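Long-range contact in insecticidal crystal protein Cry7Cal (Bacillus thuringiensis, PDB 5ZI1), which is an insecticidal toxin of the delta endotoxin family that probably binds a receptor, this chain being the toxin portion of a longer protein: residues I471-V484 with V500-L514. Numbering follows the deposited sequence.
Sequences IPAVKAFETNTAGV and VNNNLPSNQVFRMRL
F477 and E478 both face R511 in a classic beta bulge, where edge strand 478-479 joins strand 508-513. The pairing is antiparallel and lies in the third, C-terminal domain of the toxin portion, a beta sandwich in three-domain Cry toxins. F477 N donates to R511 O at 2.9 Å, and R511 N donates to E478 O. Two residues beyond E478, N480 N donates to V509 O.

The tight part is the buried side. The side chain of M512 runs out with CG anti to the backbone N (chi1 177°) and then bends at its sulfur. This brings CE to 3.5 Å from P472 O, beside the 3-10 turn 473-475. CG2 of I471 touches SD, and CD1 of I471 meets CD1 of L514. A476 CB sits 3.8 Å from F510 CD1. Strands 575-580 and 496-500 line F510 further, through L578 and L497.

The other side, with F477, E478, R511 and R513, is partly open to solvent and carries charge. E478 and R511 extend side by side. Their salt bridge spans 3.0 Å from E478 OE2 to R511 NE, a weak hydrogen bond. R511 NH1 also donates to OE2, from above the carboxylate plane. Both nitrogens share OE2, and the two planes are 70° apart, so this is not the flat pairing of two oxygens with two nitrogens. R513 lays its guanidinium over one face of the F477 ring, an off-centre cation-pi stack with planes 10° apart. K326 O takes a hydrogen bond from R513 NH1, which probably helps hold the stacked group. Water 1 bridges K475 O and R513 N at the ring edge.

At the far end, P505 packs against A482 CB and the N480 amide. V500 N donates to G483 O. N480 OD1 accepts from T481 N, while ND2 donates to Q508 O, 2.8 Å away, in the plane of the Q508 carbonyl but tilted from the N480 amide plane.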
loop_
_atom_site.group_PDB
_atom_site.type_symbol
_atom_site.label_atom_id
_atom_site.label_comp_id
_atom_site.label_asym_id
_atom_site.label_seq_id
_atom_site.Cartn_x
_atom_site.Cartn_y
_atom_site.Cartn_z
ATOM N N ILE A 471 13.005 -0.013 -6.372
ATOM C CA ILE A 471 13.119 -0.919 -5.246
ATOM C C ILE A 471 13.118 -0.067 -3.985
ATOM O O ILE A 471 13.992 0.791 -3.823
ATOM C CB ILE A 471 14.394 -1.773 -5.310
ATOM C CG1 ILE A 471 14.463 -2.554 -6.623
ATOM C CG2 ILE A 471 14.447 -2.700 -4.108
ATOM C CD1 ILE A 471 15.656 -3.523 -6.691
ATOM N N PRO A 472 12.166 -0.260 -3.076
ATOM C CA PRO A 472 12.150 0.540 -1.856
ATOM C C PRO A 472 13.357 0.229 -1.006
ATOM O O PRO A 472 13.854 -0.895 -0.982
ATOM C CB PRO A 472 10.855 0.104 -1.164
ATOM C CG PRO A 472 9.978 -0.285 -2.300
ATOM C CD PRO A 472 10.894 -0.950 -3.301
ATOM N N ALA A 473 13.837 1.253 -0.314
ATOM C CA ALA A 473 14.943 1.048 0.607
ATOM C C ALA A 473 14.620 -0.037 1.626
ATOM O O ALA A 473 15.519 -0.762 2.068
ATOM C CB ALA A 473 15.291 2.373 1.300
ATOM N N VAL A 474 13.350 -0.173 2.011
ATOM C CA VAL A 474 13.018 -1.189 3.000
ATOM C C VAL A 474 13.139 -2.605 2.451
ATOM O O VAL A 474 13.120 -3.550 3.237
ATOM C CB VAL A 474 11.618 -0.951 3.607
ATOM C CG1 VAL A 474 11.613 0.347 4.381
ATOM C CG2 VAL A 474 10.553 -0.929 2.539
ATOM N N LYS A 475 13.312 -2.781 1.130
ATOM C CA LYS A 475 13.640 -4.100 0.585
ATOM C C LYS A 475 15.053 -4.557 0.950
ATOM O O LYS A 475 15.410 -5.701 0.640
ATOM C CB LYS A 475 13.474 -4.127 -0.937
ATOM C CG LYS A 475 12.034 -3.917 -1.442
ATOM C CD LYS A 475 11.093 -5.026 -0.950
ATOM C CE LYS A 475 11.451 -6.406 -1.526
ATOM N NZ LYS A 475 11.091 -6.574 -2.980
ATOM N N ALA A 476 15.850 -3.709 1.602
ATOM C CA ALA A 476 17.111 -4.118 2.209
ATOM C C ALA A 476 16.898 -5.283 3.181
ATOM O O ALA A 476 15.768 -5.656 3.514
ATOM C CB ALA A 476 17.746 -2.952 2.963
ATOM N N PHE A 477 18.021 -5.855 3.654
ATOM C CA PHE A 477 17.985 -6.877 4.694
ATOM C C PHE A 477 18.795 -6.514 5.927
ATOM O O PHE A 477 18.745 -7.255 6.919
ATOM C CB PHE A 477 18.469 -8.235 4.155
ATOM C CG PHE A 477 19.952 -8.312 3.919
ATOM C CD1 PHE A 477 20.815 -8.703 4.935
ATOM C CD2 PHE A 477 20.481 -8.005 2.675
ATOM C CE1 PHE A 477 22.172 -8.768 4.719
ATOM C CE2 PHE A 477 21.837 -8.070 2.453
ATOM C CZ PHE A 477 22.685 -8.450 3.477
ATOM N N GLU A 478 19.528 -5.405 5.903
ATOM C CA GLU A 478 20.271 -4.956 7.069
ATOM C C GLU A 478 20.507 -3.451 6.967
ATOM O O GLU A 478 20.664 -2.905 5.871
ATOM C CB GLU A 478 21.599 -5.702 7.194
ATOM C CG GLU A 478 22.414 -5.354 8.434
ATOM C CD GLU A 478 23.636 -6.257 8.586
ATOM O OE1 GLU A 478 23.500 -7.485 8.378
ATOM O OE2 GLU A 478 24.733 -5.738 8.900
ATOM N N THR A 479 20.503 -2.796 8.125
ATOM C CA THR A 479 20.825 -1.385 8.257
ATOM C C THR A 479 21.872 -1.236 9.351
ATOM O O THR A 479 22.099 -2.154 10.147
ATOM C CB THR A 479 19.602 -0.522 8.619
ATOM O OG1 THR A 479 19.208 -0.805 9.966
ATOM C CG2 THR A 479 18.429 -0.792 7.690
ATOM N N ASN A 480 22.504 -0.064 9.386
ATOM C CA ASN A 480 23.517 0.200 10.396
ATOM C C ASN A 480 22.898 0.167 11.789
ATOM O O ASN A 480 21.698 0.397 11.968
ATOM C CB ASN A 480 24.178 1.554 10.144
ATOM C CG ASN A 480 25.614 1.588 10.609
ATOM O OD1 ASN A 480 25.998 0.830 11.496
ATOM N ND2 ASN A 480 26.419 2.462 10.008
ATOM N N THR A 481 23.740 -0.113 12.788
ATOM C CA THR A 481 23.250 -0.276 14.155
ATOM C C THR A 481 22.800 1.031 14.788
ATOM O O THR A 481 22.041 1.000 15.764
ATOM C CB THR A 481 24.325 -0.915 15.030
ATOM O OG1 THR A 481 25.502 -0.096 15.026
ATOM C CG2 THR A 481 24.664 -2.300 14.511
ATOM N N ALA A 482 23.243 2.171 14.270
ATOM C CA ALA A 482 22.837 3.449 14.821
ATOM C C ALA A 482 22.720 4.449 13.687
ATOM O O ALA A 482 23.259 4.247 12.594
ATOM C CB ALA A 482 23.819 3.951 15.888
ATOM N N GLY A 483 21.985 5.524 13.953
ATOM C CA GLY A 483 21.801 6.575 12.977
ATOM C C GLY A 483 20.873 6.253 11.830
ATOM O O GLY A 483 20.672 7.114 10.967
ATOM N N VAL A 484 20.302 5.050 11.785
ATOM C CA VAL A 484 19.377 4.639 10.735
ATOM C C VAL A 484 18.112 4.110 11.384
ATOM O O VAL A 484 18.156 3.109 12.109
ATOM C CB VAL A 484 19.975 3.560 9.826
ATOM C CG1 VAL A 484 19.007 3.266 8.701
ATOM C CG2 VAL A 484 21.340 3.996 9.299
ATOM N N VAL A 500 20.292 9.966 10.345
ATOM C CA VAL A 500 20.848 11.121 11.044
ATOM C C VAL A 500 22.367 10.954 11.080
ATOM O O VAL A 500 22.877 10.014 11.704
ATOM C CB VAL A 500 20.267 11.262 12.458
ATOM C CG1 VAL A 500 20.783 12.519 13.098
ATOM C CG2 VAL A 500 18.728 11.257 12.418
ATOM N N ASN A 501 23.090 11.879 10.429
ATOM C CA ASN A 501 24.490 11.632 10.074
ATOM C C ASN A 501 25.379 11.576 11.311
ATOM O O ASN A 501 26.190 10.653 11.455
ATOM C CB ASN A 501 24.974 12.705 9.084
ATOM C CG ASN A 501 26.492 12.676 8.838
ATOM O OD1 ASN A 501 27.164 11.671 9.087
ATOM N ND2 ASN A 501 27.025 13.781 8.307
ATOM N N ASN A 502 25.228 12.534 12.231
ATOM C CA ASN A 502 26.060 12.506 13.430
ATOM C C ASN A 502 25.856 11.242 14.263
ATOM O O ASN A 502 26.674 10.971 15.151
ATOM C CB ASN A 502 25.831 13.755 14.308
ATOM C CG ASN A 502 24.477 13.760 15.040
ATOM O OD1 ASN A 502 24.214 12.929 15.927
ATOM N ND2 ASN A 502 23.631 14.741 14.705
ATOM N N ASN A 503 24.803 10.463 14.009
ATOM C CA ASN A 503 24.590 9.219 14.735
ATOM C C ASN A 503 24.992 7.984 13.941
ATOM O O ASN A 503 24.933 6.872 14.484
ATOM C CB ASN A 503 23.126 9.094 15.160
ATOM C CG ASN A 503 22.775 10.017 16.299
ATOM O OD1 ASN A 503 23.627 10.356 17.122
ATOM N ND2 ASN A 503 21.517 10.438 16.353
ATOM N N LEU A 504 25.395 8.144 12.684
ATOM C CA LEU A 504 25.943 7.034 11.918
ATOM C C LEU A 504 27.244 6.553 12.549
ATOM O O LEU A 504 28.171 7.356 12.722
ATOM C CB LEU A 504 26.202 7.448 10.476
ATOM C CG LEU A 504 25.125 7.146 9.440
ATOM C CD1 LEU A 504 25.656 7.460 8.046
ATOM C CD2 LEU A 504 24.670 5.707 9.528
ATOM N N PRO A 505 27.359 5.278 12.912
ATOM C CA PRO A 505 28.674 4.761 13.313
ATOM C C PRO A 505 29.695 4.873 12.201
ATOM O O PRO A 505 30.848 5.240 12.446
ATOM C CB PRO A 505 28.387 3.290 13.665
ATOM C CG PRO A 505 26.917 3.211 13.893
ATOM C CD PRO A 505 26.307 4.253 12.996
ATOM N N SER A 506 29.295 4.558 10.976
ATOM C CA SER A 506 30.188 4.594 9.833
ATOM C C SER A 506 29.384 5.081 8.630
ATOM O O SER A 506 28.230 5.504 8.755
ATOM C CB SER A 506 30.832 3.217 9.598
ATOM O OG SER A 506 29.939 2.330 8.949
ATOM N N ASN A 507 30.003 5.022 7.452
ATOM C CA ASN A 507 29.354 5.518 6.252
ATOM C C ASN A 507 28.209 4.624 5.792
ATOM O O ASN A 507 27.319 5.096 5.076
ATOM C CB ASN A 507 30.382 5.652 5.123
ATOM C CG ASN A 507 31.369 6.783 5.351
ATOM O OD1 ASN A 507 31.178 7.651 6.217
ATOM N ND2 ASN A 507 32.435 6.782 4.563
ATOM N N GLN A 508 28.229 3.346 6.157
ATOM C CA GLN A 508 27.289 2.393 5.584
ATOM C C GLN A 508 25.885 2.622 6.129
ATOM O O GLN A 508 25.688 2.747 7.341
ATOM C CB GLN A 508 27.742 0.966 5.875
ATOM C CG GLN A 508 26.917 -0.065 5.134
ATOM C CD GLN A 508 27.588 -1.427 5.050
ATOM O OE1 GLN A 508 27.041 -2.432 5.509
ATOM N NE2 GLN A 508 28.774 -1.467 4.446
ATOM N N VAL A 509 24.903 2.674 5.229
ATOM C CA VAL A 509 23.513 2.855 5.639
ATOM C C VAL A 509 22.773 1.524 5.647
ATOM O O VAL A 509 22.198 1.134 6.672
ATOM C CB VAL A 509 22.785 3.866 4.738
ATOM C CG1 VAL A 509 21.316 3.939 5.127
ATOM C CG2 VAL A 509 23.462 5.244 4.810
ATOM N N PHE A 510 22.760 0.814 4.516
ATOM C CA PHE A 510 22.035 -0.450 4.485
ATOM C C PHE A 510 22.710 -1.432 3.539
ATOM O O PHE A 510 23.586 -1.069 2.748
ATOM C CB PHE A 510 20.555 -0.241 4.113
ATOM C CG PHE A 510 20.300 0.190 2.678
ATOM C CD1 PHE A 510 20.520 -0.670 1.613
ATOM C CD2 PHE A 510 19.752 1.432 2.410
ATOM C CE1 PHE A 510 20.247 -0.284 0.315
ATOM C CE2 PHE A 510 19.472 1.814 1.114
ATOM C CZ PHE A 510 19.722 0.956 0.067
ATOM N N ARG A 511 22.271 -2.695 3.625
ATOM C CA ARG A 511 22.645 -3.717 2.657
ATOM C C ARG A 511 21.409 -4.279 1.982
ATOM O O ARG A 511 20.371 -4.459 2.613
ATOM C CB ARG A 511 23.345 -4.905 3.279
ATOM C CG ARG A 511 23.973 -4.646 4.598
ATOM C CD ARG A 511 25.008 -5.671 4.823
ATOM N NE ARG A 511 25.686 -5.505 6.102
ATOM C CZ ARG A 511 26.995 -5.632 6.248
ATOM N NH1 ARG A 511 27.539 -5.465 7.440
ATOM N NH2 ARG A 511 27.749 -5.915 5.184
ATOM N N MET A 512 21.575 -4.665 0.726
ATOM C CA MET A 512 20.485 -5.154 -0.096
ATOM C C MET A 512 21.066 -6.165 -1.069
ATOM O O MET A 512 22.175 -5.964 -1.575
ATOM C CB MET A 512 19.831 -3.976 -0.819
ATOM C CG MET A 512 18.716 -4.314 -1.766
ATOM S SD MET A 512 18.092 -2.781 -2.521
ATOM C CE MET A 512 17.140 -2.065 -1.181
ATOM N N ARG A 513 20.344 -7.265 -1.298
ATOM C CA ARG A 513 20.745 -8.260 -2.288
ATOM C C ARG A 513 19.883 -8.103 -3.529
ATOM O O ARG A 513 18.664 -7.966 -3.427
ATOM C CB ARG A 513 20.630 -9.692 -1.756
ATOM C CG ARG A 513 21.582 -10.007 -0.621
ATOM C CD ARG A 513 21.929 -11.510 -0.517
ATOM N NE ARG A 513 23.065 -11.677 0.385
ATOM C CZ ARG A 513 22.957 -11.852 1.697
ATOM N NH1 ARG A 513 21.756 -11.927 2.259
ATOM N NH2 ARG A 513 24.047 -11.973 2.448
ATOM N N LEU A 514 20.515 -8.139 -4.694
ATOM C CA LEU A 514 19.813 -7.984 -5.957
ATOM C C LEU A 514 19.895 -9.283 -6.747
ATOM O O LEU A 514 20.791 -10.097 -6.535
ATOM C CB LEU A 514 20.397 -6.819 -6.780
ATOM C CG LEU A 514 20.363 -5.378 -6.243
ATOM C CD1 LEU A 514 18.953 -4.913 -5.855
ATOM C CD2 LEU A 514 21.289 -5.221 -5.065
HETATM O O HOH W 1 17.736 -7.470 -0.023
#